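Local coordinates for protein methyltransferase FkbM (Methylobacillus flagellatus KT, PDB 2PY6) that probably transfers methyl groups as a member of the FkbM methyltransferase family, although its substrate is not established, at residues L215-G220 with I245-G250; L222-S227 with P336-M341; D226-V231 with K362-I367. All blocks are in the same frame, centred on the assembly; numbering follows the deposited sequence.

Contact 1 of 3, residues L215-G220 with I245-G250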
# COMPACT_ATOMS: atom_id res chain seq x y z
N LEU A 215 20.53 -11.98 -13.31
CA LEU A 215 20.71 -13.42 -13.37
C LEU A 215 20.51 -13.92 -14.79
O LEU A 215 19.55 -13.54 -15.41
CB LEU A 215 19.69 -14.09 -12.42
CG LEU A 215 19.66 -15.60 -12.19
CD1 LEU A 215 20.93 -16.17 -11.56
CD2 LEU A 215 18.48 -15.87 -11.30
N TYR A 216 21.46 -14.72 -15.27
CA TYR A 216 21.51 -15.42 -16.57
C TYR A 216 21.83 -14.58 -17.78
O TYR A 216 22.63 -15.01 -18.60
CB TYR A 216 20.20 -16.19 -16.91
CG TYR A 216 19.64 -17.03 -15.79
CD1 TYR A 216 20.41 -18.00 -15.15
CD2 TYR A 216 18.31 -16.90 -15.42
CE1 TYR A 216 19.87 -18.80 -14.14
CE2 TYR A 216 17.77 -17.68 -14.39
CZ TYR A 216 18.54 -18.61 -13.76
OH TYR A 216 17.98 -19.36 -12.73
N PHE A 217 21.17 -13.41 -17.90
CA PHE A 217 21.21 -12.59 -19.10
C PHE A 217 22.14 -11.39 -19.04
O PHE A 217 22.53 -10.90 -20.10
CB PHE A 217 19.78 -12.15 -19.44
CG PHE A 217 18.85 -13.32 -19.69
CD1 PHE A 217 18.98 -14.09 -20.86
CD2 PHE A 217 17.91 -13.70 -18.75
CE1 PHE A 217 18.17 -15.21 -21.09
CE2 PHE A 217 17.09 -14.81 -18.97
CZ PHE A 217 17.22 -15.56 -20.15
N ARG A 218 22.49 -10.94 -17.82
CA ARG A 218 23.37 -9.79 -17.59
C ARG A 218 24.51 -10.12 -16.68
O ARG A 218 24.92 -9.25 -15.94
CB ARG A 218 22.54 -8.56 -17.09
CG ARG A 218 21.41 -8.39 -18.06
CD ARG A 218 20.54 -7.21 -18.12
NE ARG A 218 19.50 -7.25 -17.15
CZ ARG A 218 18.38 -6.55 -17.17
NH1 ARG A 218 18.05 -5.71 -18.13
NH2 ARG A 218 17.54 -6.73 -16.18
N SER A 219 25.10 -11.33 -16.81
CA SER A 219 26.18 -11.78 -15.92
C SER A 219 27.55 -11.13 -16.12
O SER A 219 28.43 -11.26 -15.26
CB SER A 219 26.39 -13.29 -16.06
OG SER A 219 27.00 -13.65 -17.29
N GLY A 220 27.74 -10.47 -17.26
CA GLY A 220 29.04 -9.94 -17.64
C GLY A 220 29.91 -11.00 -18.34
O GLY A 220 31.07 -10.74 -18.62
N ILE A 245 13.74 -12.07 -23.93
CA ILE A 245 13.05 -11.08 -24.77
C ILE A 245 13.71 -9.70 -24.60
O ILE A 245 14.02 -9.03 -25.59
CB ILE A 245 11.54 -10.99 -24.45
CG1 ILE A 245 10.83 -12.27 -24.88
CG2 ILE A 245 10.91 -9.78 -25.18
CD1 ILE A 245 9.43 -12.46 -24.28
N GLY A 246 13.92 -9.29 -23.35
CA GLY A 246 14.49 -7.97 -23.07
C GLY A 246 15.88 -7.76 -23.64
O GLY A 246 16.12 -6.79 -24.37
N VAL A 247 16.81 -8.69 -23.36
CA VAL A 247 18.21 -8.49 -23.80
C VAL A 247 18.41 -8.66 -25.28
O VAL A 247 19.35 -8.12 -25.81
CB VAL A 247 19.25 -9.34 -23.02
CG1 VAL A 247 19.15 -9.02 -21.56
CG2 VAL A 247 19.09 -10.85 -23.31
N THR A 248 17.51 -9.38 -25.94
CA THR A 248 17.59 -9.59 -27.39
C THR A 248 16.67 -8.65 -28.19
O THR A 248 16.62 -8.73 -29.40
CB THR A 248 17.18 -11.04 -27.78
OG1 THR A 248 15.79 -11.27 -27.48
CG2 THR A 248 18.05 -12.05 -27.08
N LYS A 249 15.94 -7.80 -27.49
CA LYS A 249 14.99 -6.87 -28.07
C LYS A 249 13.97 -7.60 -28.95
O LYS A 249 13.72 -7.21 -30.08
CB LYS A 249 15.71 -5.77 -28.83
CG LYS A 249 16.65 -4.92 -27.99
CD LYS A 249 17.13 -3.70 -28.80
CE LYS A 249 18.38 -3.06 -28.15
NZ LYS A 249 18.21 -2.82 -26.70
N GLY A 250 13.36 -8.64 -28.38
CA GLY A 250 12.32 -9.41 -29.05
C GLY A 250 12.77 -10.21 -30.25
O GLY A 250 12.01 -10.41 -31.15

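Contact 2 of 3, residues L222-S227 with P336-M341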
# COMPACT_ATOMS: atom_id res chain seq x y z
N LEU A 222 28.38 -13.74 -20.81
CA LEU A 222 27.75 -14.30 -22.02
C LEU A 222 27.30 -13.29 -23.07
O LEU A 222 26.83 -12.22 -22.76
CB LEU A 222 26.52 -15.12 -21.63
CG LEU A 222 26.73 -16.27 -20.63
CD1 LEU A 222 25.41 -16.93 -20.44
CD2 LEU A 222 27.77 -17.31 -21.05
N ARG A 223 27.44 -13.69 -24.33
CA ARG A 223 26.98 -12.92 -25.47
C ARG A 223 25.75 -13.64 -26.06
O ARG A 223 25.81 -14.83 -26.37
CB ARG A 223 28.07 -12.91 -26.55
CG ARG A 223 27.89 -11.86 -27.61
CD ARG A 223 28.73 -12.16 -28.86
NE ARG A 223 27.97 -12.94 -29.84
CZ ARG A 223 27.05 -12.42 -30.68
NH1 ARG A 223 26.75 -11.13 -30.67
NH2 ARG A 223 26.42 -13.20 -31.56
N PHE A 224 24.66 -12.91 -26.24
CA PHE A 224 23.48 -13.46 -26.84
C PHE A 224 23.35 -12.83 -28.23
O PHE A 224 23.54 -11.63 -28.40
CB PHE A 224 22.25 -13.18 -25.98
CG PHE A 224 22.33 -13.78 -24.61
CD1 PHE A 224 21.95 -15.09 -24.39
CD2 PHE A 224 22.82 -13.04 -23.55
CE1 PHE A 224 22.06 -15.66 -23.14
CE2 PHE A 224 22.93 -13.61 -22.30
CZ PHE A 224 22.55 -14.92 -22.09
N SER A 225 23.01 -13.66 -29.22
CA SER A 225 22.81 -13.19 -30.56
C SER A 225 21.32 -12.91 -30.74
O SER A 225 20.53 -12.97 -29.79
CB SER A 225 23.24 -14.28 -31.53
OG SER A 225 22.30 -15.32 -31.46
N ASP A 226 20.94 -12.60 -31.97
CA ASP A 226 19.53 -12.41 -32.31
C ASP A 226 18.80 -13.70 -32.79
O ASP A 226 17.64 -13.64 -33.21
CB ASP A 226 19.43 -11.29 -33.36
CG ASP A 226 20.06 -11.66 -34.71
OD1 ASP A 226 20.77 -12.70 -34.81
OD2 ASP A 226 19.84 -10.88 -35.67
N SER A 227 19.47 -14.86 -32.68
CA SER A 227 18.93 -16.12 -33.17
C SER A 227 19.09 -17.21 -32.12
O SER A 227 19.33 -18.39 -32.44
CB SER A 227 19.71 -16.55 -34.40
OG SER A 227 19.83 -15.47 -35.29
N PRO A 336 20.28 -26.48 -29.34
CA PRO A 336 20.17 -25.22 -28.61
C PRO A 336 21.48 -24.44 -28.62
O PRO A 336 22.55 -24.98 -28.88
CB PRO A 336 19.80 -25.66 -27.19
CG PRO A 336 20.42 -26.97 -27.01
CD PRO A 336 20.51 -27.61 -28.42
N THR A 337 21.34 -23.15 -28.39
CA THR A 337 22.44 -22.22 -28.26
C THR A 337 22.63 -21.81 -26.79
O THR A 337 23.67 -21.28 -26.45
CB THR A 337 22.17 -20.94 -29.11
OG1 THR A 337 20.99 -20.27 -28.63
CG2 THR A 337 21.98 -21.28 -30.60
N PHE A 338 21.64 -22.08 -25.94
CA PHE A 338 21.66 -21.69 -24.54
C PHE A 338 20.78 -22.59 -23.70
O PHE A 338 19.63 -22.88 -24.08
CB PHE A 338 21.17 -20.23 -24.44
CG PHE A 338 21.15 -19.67 -23.04
CD1 PHE A 338 22.28 -19.75 -22.22
CD2 PHE A 338 20.06 -18.95 -22.59
CE1 PHE A 338 22.29 -19.23 -20.96
CE2 PHE A 338 20.06 -18.41 -21.31
CZ PHE A 338 21.17 -18.54 -20.49
N ILE A 339 21.33 -23.09 -22.60
CA ILE A 339 20.56 -23.84 -21.61
C ILE A 339 20.65 -23.12 -20.23
O ILE A 339 21.73 -22.97 -19.64
CB ILE A 339 20.95 -25.34 -21.49
CG1 ILE A 339 20.81 -26.05 -22.84
CG2 ILE A 339 20.05 -26.08 -20.43
CD1 ILE A 339 21.49 -27.38 -22.92
N LYS A 340 19.49 -22.63 -19.79
CA LYS A 340 19.31 -22.05 -18.48
C LYS A 340 18.72 -23.17 -17.65
O LYS A 340 17.81 -23.88 -18.15
CB LYS A 340 18.37 -20.85 -18.54
CG LYS A 340 17.84 -20.37 -17.11
CD LYS A 340 16.55 -21.10 -16.75
CE LYS A 340 15.96 -20.71 -15.50
NZ LYS A 340 14.53 -20.98 -15.58
N MSE A 341 19.21 -23.35 -16.43
CA MSE A 341 18.74 -24.43 -15.56
C MSE A 341 18.64 -23.98 -14.11
O MSE A 341 19.64 -23.55 -13.50
CB MSE A 341 19.66 -25.63 -15.65
CG MSE A 341 19.10 -26.88 -14.97
SE MSE A 341 20.21 -28.43 -15.04
CE MSE A 341 19.94 -28.87 -16.78

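Contact 3 of 3, residues D226-V231 with K362-I367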
# COMPACT_ATOMS: atom_id res chain seq x y z
N ASP A 226 20.94 -12.60 -31.97
CA ASP A 226 19.53 -12.41 -32.31
C ASP A 226 18.80 -13.70 -32.79
O ASP A 226 17.64 -13.64 -33.21
CB ASP A 226 19.43 -11.29 -33.36
CG ASP A 226 20.06 -11.66 -34.71
OD1 ASP A 226 20.77 -12.70 -34.81
OD2 ASP A 226 19.84 -10.88 -35.67
N SER A 227 19.47 -14.86 -32.68
CA SER A 227 18.93 -16.12 -33.17
C SER A 227 19.09 -17.21 -32.12
O SER A 227 19.33 -18.39 -32.44
CB SER A 227 19.71 -16.55 -34.40
OG SER A 227 19.83 -15.47 -35.29
N GLU A 228 18.93 -16.85 -30.86
CA GLU A 228 19.13 -17.81 -29.80
C GLU A 228 18.02 -18.86 -29.80
O GLU A 228 16.90 -18.57 -30.18
CB GLU A 228 19.20 -17.10 -28.45
CG GLU A 228 20.42 -16.16 -28.32
CD GLU A 228 21.70 -16.87 -27.93
OE1 GLU A 228 21.64 -17.98 -27.37
OE2 GLU A 228 22.79 -16.29 -28.12
N LYS A 229 18.39 -20.07 -29.37
CA LYS A 229 17.50 -21.20 -29.17
C LYS A 229 17.75 -21.62 -27.73
O LYS A 229 18.78 -22.23 -27.40
CB LYS A 229 17.76 -22.33 -30.19
CG LYS A 229 17.48 -21.91 -31.68
CD LYS A 229 18.07 -22.93 -32.68
CE LYS A 229 17.69 -22.60 -34.15
NZ LYS A 229 18.36 -23.46 -35.22
N MSE A 230 16.82 -21.20 -26.87
CA MSE A 230 16.93 -21.41 -25.42
C MSE A 230 16.08 -22.53 -24.81
O MSE A 230 14.86 -22.59 -25.04
CB MSE A 230 16.53 -20.09 -24.70
CG MSE A 230 16.67 -20.19 -23.24
SE MSE A 230 16.38 -18.64 -22.15
CE MSE A 230 14.68 -18.20 -22.50
N VAL A 231 16.75 -23.40 -24.04
CA VAL A 231 16.06 -24.38 -23.22
C VAL A 231 15.95 -23.68 -21.86
O VAL A 231 16.95 -23.37 -21.18
CB VAL A 231 16.82 -25.74 -23.11
CG1 VAL A 231 16.09 -26.72 -22.21
CG2 VAL A 231 17.03 -26.34 -24.50
N LYS A 362 27.82 -27.52 -27.74
CA LYS A 362 28.42 -26.59 -26.84
C LYS A 362 27.59 -25.33 -26.69
O LYS A 362 28.06 -24.22 -26.96
CB LYS A 362 29.83 -26.22 -27.29
CG LYS A 362 30.68 -25.55 -26.21
CD LYS A 362 31.93 -24.94 -26.79
CE LYS A 362 32.63 -24.06 -25.81
NZ LYS A 362 33.66 -23.30 -26.53
N PRO A 363 26.36 -25.48 -26.22
CA PRO A 363 25.61 -24.27 -26.01
C PRO A 363 26.14 -23.53 -24.77
O PRO A 363 26.81 -24.15 -23.91
CB PRO A 363 24.21 -24.77 -25.77
CG PRO A 363 24.37 -26.12 -25.26
CD PRO A 363 25.63 -26.67 -25.80
N LYS A 364 25.86 -22.24 -24.68
CA LYS A 364 26.13 -21.50 -23.48
C LYS A 364 25.25 -22.13 -22.41
O LYS A 364 24.16 -22.64 -22.70
CB LYS A 364 25.75 -20.02 -23.63
CG LYS A 364 26.52 -19.23 -24.64
CD LYS A 364 26.04 -17.77 -24.73
CE LYS A 364 24.64 -17.59 -25.30
NZ LYS A 364 24.62 -17.96 -26.70
N LEU A 365 25.72 -22.12 -21.16
CA LEU A 365 24.93 -22.66 -20.06
C LEU A 365 24.94 -21.70 -18.90
O LEU A 365 25.97 -21.08 -18.57
CB LEU A 365 25.51 -24.01 -19.55
CG LEU A 365 25.85 -25.14 -20.53
CD1 LEU A 365 26.59 -26.26 -19.83
CD2 LEU A 365 24.61 -25.69 -21.21
N ALA A 366 23.78 -21.62 -18.25
CA ALA A 366 23.63 -20.88 -16.98
C ALA A 366 22.98 -21.88 -16.05
O ALA A 366 21.77 -22.17 -16.19
CB ALA A 366 22.80 -19.66 -17.15
N ILE A 367 23.77 -22.42 -15.11
CA ILE A 367 23.30 -23.54 -14.26
C ILE A 367 23.26 -23.10 -12.80
O ILE A 367 24.31 -22.76 -12.23
CB ILE A 367 24.22 -24.78 -14.43
CG1 ILE A 367 24.46 -25.13 -15.91
CG2 ILE A 367 23.62 -26.00 -13.74
CD1 ILE A 367 23.20 -25.51 -16.74

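Contact 1 of 3, residues L215-G220 with I245-G250
The helix that follows the first strand of the Rossmann-like methyltransferase sheet meets the loop leading into that strand here, with Val-247 of helix 239-248 set against Phe-217 and Arg-218. The contact is apolar, and no hydrogen bond crosses it. The isopropyl group of Val-247 points at the loop with both methyls engaged. CG1 meets both loop residues, 3.8 Å from Phe-217 CB and 4.1 Å from Arg-218 CD. CG2 reaches obliquely to the start of the aromatic ring, 4.1 Å from Phe-217 CD1. The side chains of Phe-217 and Val-247 cross at about a right angle, and the valine methyls meet the phenylalanine at CB and CD1. Arg-218 offers only its aliphatic part to the valine: its chain turns at chi3 (-81°) and carries the guanidinium past Val-247 to the second subunit. There NH2 is salt-bridged to Asp-123 and NH1 to Glu-203, both of that subunit, while Ser-213 O of the same chain also receives NH2. Just beyond Val-247 the helix closes in a Schellman motif, in which Gly-250 N bonds to Ile-245 O (2.9 Å) and Lys-249 N to Gly-246 O (3.3 Å), with Lys-249 at positive phi. Phe-217 continues along the helix to Ser-240 and Leu-244, and Tyr-216 packs on Cys-405 of strand 404-408, which places the loop between helix 239-248 and the sheet.

Contact 2 of 3, residues L222-S227 with P336-M341
A T-shaped aromatic pair, Phe-224 on Phe-338, is the heart of this contact, which lays the loop before strand 229-233 over the start of the central strand 338-341. The edge of Phe-224 is directed at the face of Phe-338, with planes at 81° and centroids 5.2 Å apart. Phe-224 CE1 does the touching, 3.8 Å above the middle of the Phe-338 ring, so it is nearly equidistant from the ring carbons. Leu-222 adds a methyl obliquely to the same ring, its CD1 3.9 Å from Phe-338 CE1. Phe-338 can receive both because its CG is anti to the backbone N (chi1 -179°), which extends the ring toward the loop. Farther along, Ser-227 O approaches Thr-337 CG2 at 4.3 Å, a looser contact. The loop is braced internally by an ST turn, Ser-227 N to Ser-225 OG (3.1 Å), and by Ser-227 OG bonding to Asp-226 OD1 (3.0 Å) from above the carboxylate plane. Thr-337 uses its hydroxyl elsewhere, meeting Lys-229 N and Glu-228 OE1. In the parallel part of the sheet strand 338-341 runs between 229-233 and 364-368, and Phe-338 packs on Met-230 of the first and Lys-364 of the second.

Contact 3 of 3, residues D226-V231 with K362-I367
Glu-228 and Lys-364 form a salt bridge at the N-terminal edge of the parallel part of the Rossmann-like sheet, reaching across the start of strand 338-341, which lies between strands 229-233 and 364-368. The ammonium group approaches both carboxylate oxygens: Lys-364 NZ is 2.9 Å from Glu-228 OE2, on the syn lone pair of that oxygen, while its bond to Glu-228 OE1 (3.1 Å) is weak. Each oxygen also has a second partner. OE2 accepts from Ser-225 N in the loop ahead of the strand, and OE1 is hydrogen-bonded to Thr-337 OG1, which in turn takes the N-H of Lys-229. Lys-364 NZ has a further, weak bond to Thr-337 O, so Thr-337 contacts both charged groups, its hydroxyl the carboxylate and its carbonyl, weakly, the ammonium. With two partners on each oxygen, the carboxylate of this buried glutamate is probably held against rotation, and the nearby ammonium is likely to keep it ionised. The two side chains cross at about a right angle. Glu-228 bends at chi2 (-82°), and Lys-364 folds at both chi3 (-67°) and chi4 (-68°), bringing the nitrogen back to the carboxylate instead of letting it extend past. With an alanine at Glu-228, Lys-364 would probably be left without its countercharge, the N-H of Ser-225 without this acceptor and the hydroxyl of Thr-337 without its carboxylate partner. The methylene next to the ammonium follows it in, with Lys-364 CE 3.6 Å from Glu-228 OE2 and 3.7 Å from Glu-228 OE1.

Overall arrangement
Following the chain, the loop after helix 203-208 supplies the first halves of contacts 1 and 2 and leads into strand 229-233, which contact 3 uses. Contact 1 closes first, 25 residues on, at the end of helix 239-248. Contact 2 closes only at strand 338-341 and contact 3 at strand 364-368, so both cross contact 1 rather than nest within it. Contacts 2 and 3 start from the same stretch, sharing Asp-226 and Ser-227, and their centres lie about 3 Å apart. Phe-217 of contact 1 packs on Phe-338 of contact 2 and on Met-230 of contact 3, joining loop, helix and sheet into one packed region.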